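Local coordinates for structural protein VP1 (Trichodysplasia spinulosa-associated polyomavirus, PDB 4U60) that forms pentamers of the polyomavirus outer capsid and binds sialylated glycans such as the GM1 oligosaccharide, at residues K40-G44 with Y45-V49. Residues are numbered along the deposited sequence; the frame is centred on the assembly and turned at random.
Sequences KDNYG and YSEKV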
# COMPACT_ATOMS: atom_id res chain seq x y z
N LYS C 40 -1.07 34.72 17.27
CA LYS C 40 0.11 34.38 18.05
C LYS C 40 1.08 33.48 17.30
O LYS C 40 0.69 32.72 16.40
CB LYS C 40 -0.31 33.75 19.38
CG LYS C 40 -0.94 34.74 20.33
CD LYS C 40 -1.12 34.12 21.70
CE LYS C 40 -1.50 35.16 22.73
NZ LYS C 40 -1.76 34.51 24.06
N ASP C 41 2.36 33.56 17.68
CA ASP C 41 3.35 32.69 17.08
C ASP C 41 2.87 31.27 17.39
O ASP C 41 2.02 31.07 18.27
CB ASP C 41 4.77 32.92 17.64
CG ASP C 41 5.27 34.34 17.44
OD1 ASP C 41 4.69 35.10 16.65
OD2 ASP C 41 6.28 34.69 18.09
N ASN C 42 3.38 30.30 16.68
CA ASN C 42 2.96 28.90 16.94
C ASN C 42 1.52 28.55 16.54
O ASN C 42 1.08 27.44 16.79
CB ASN C 42 3.10 28.48 18.42
CG ASN C 42 4.52 28.29 18.87
OD1 ASN C 42 5.46 28.32 18.08
ND2 ASN C 42 4.69 28.07 20.19
N TYR C 43 0.79 29.47 15.92
CA TYR C 43 -0.55 29.14 15.43
C TYR C 43 -0.48 27.97 14.46
O TYR C 43 0.41 27.90 13.61
CB TYR C 43 -1.16 30.32 14.71
CG TYR C 43 -2.54 30.10 14.14
CD1 TYR C 43 -3.59 29.73 14.96
CD2 TYR C 43 -2.80 30.34 12.79
CE1 TYR C 43 -4.87 29.60 14.45
CE2 TYR C 43 -4.08 30.19 12.29
CZ TYR C 43 -5.11 29.84 13.12
OH TYR C 43 -6.41 29.70 12.67
N GLY C 44 -1.42 27.06 14.58
CA GLY C 44 -1.43 25.85 13.77
C GLY C 44 -0.54 24.74 14.27
O GLY C 44 -0.38 23.74 13.57
N TYR C 45 0.05 24.93 15.44
CA TYR C 45 0.88 23.95 16.11
C TYR C 45 0.39 23.83 17.55
O TYR C 45 -0.24 24.76 18.07
CB TYR C 45 2.34 24.35 16.17
CG TYR C 45 3.10 24.45 14.84
CD1 TYR C 45 3.01 25.58 14.04
CD2 TYR C 45 3.97 23.43 14.44
CE1 TYR C 45 3.73 25.69 12.85
CE2 TYR C 45 4.68 23.52 13.26
CZ TYR C 45 4.57 24.64 12.46
OH TYR C 45 5.31 24.76 11.31
N SER C 46 0.72 22.73 18.21
CA SER C 46 0.56 22.68 19.66
C SER C 46 1.71 23.41 20.34
O SER C 46 2.73 23.77 19.72
CB SER C 46 0.53 21.23 20.14
OG SER C 46 1.82 20.66 20.07
N GLU C 47 1.53 23.66 21.64
CA GLU C 47 2.64 23.98 22.50
C GLU C 47 3.54 22.75 22.59
O GLU C 47 3.12 21.62 22.20
CB GLU C 47 2.15 24.37 23.89
CG GLU C 47 1.27 25.61 23.89
CD GLU C 47 1.98 26.86 23.43
OE1 GLU C 47 3.18 27.04 23.72
OE2 GLU C 47 1.31 27.74 22.85
N LYS C 48 4.75 22.93 23.10
CA LYS C 48 5.68 21.81 23.27
C LYS C 48 5.06 20.65 24.04
O LYS C 48 4.46 20.84 25.11
CB LYS C 48 6.97 22.26 23.97
CG LYS C 48 7.84 23.13 23.09
CD LYS C 48 9.00 23.73 23.84
CE LYS C 48 9.65 24.85 23.02
NZ LYS C 48 10.72 25.52 23.76
N VAL C 49 5.22 19.44 23.51
CA VAL C 49 4.78 18.25 24.19
C VAL C 49 5.62 17.98 25.44
O VAL C 49 6.85 18.15 25.43
CB VAL C 49 4.84 17.04 23.21
CG1 VAL C 49 4.58 15.74 23.93
CG2 VAL C 49 3.84 17.24 22.08
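Tyr45 N turns back to Asn42 O at 3.0 Å, a bent hydrogen bond (N-H...O 140°) that closes the second of two overlapping type II beta turns, Lys40 to Tyr43 and Asn42 to Tyr45. Gly44 has a positive phi, a backbone conformation that suits glycine. The Tyr45 ring lies against the turn it ends: the backbone places CB 3.4 Å from Asn42 O, and with CG anti to the carbonyl carbon (chi1 -65°) the ring brings CD1 to 3.5 Å from Tyr43 O. Both oxygens meet the ring at its edge, near its plane. Arg263 adds a cation-pi contact to this ring and a hydrogen bond to Gly44 O, while the phenol OH bonds Gly147 O of a neighbouring subunit. Farther along, the Glu47 chain bends at chi2, bringing OE1 to 4.0 Å from Asn42 ND2, too long for a hydrogen bond; the amide and carboxylate planes are 58° apart. Ser46 OG donates to Glu47 O at 2.7 Å and also bonds Tyr262 N on strand 260-279. The backbone bond thus closes the turn, Arg263 and the adjacent subunit fix Tyr45 in this jelly-roll loop, and Asn42 and Glu47 interact at most weakly.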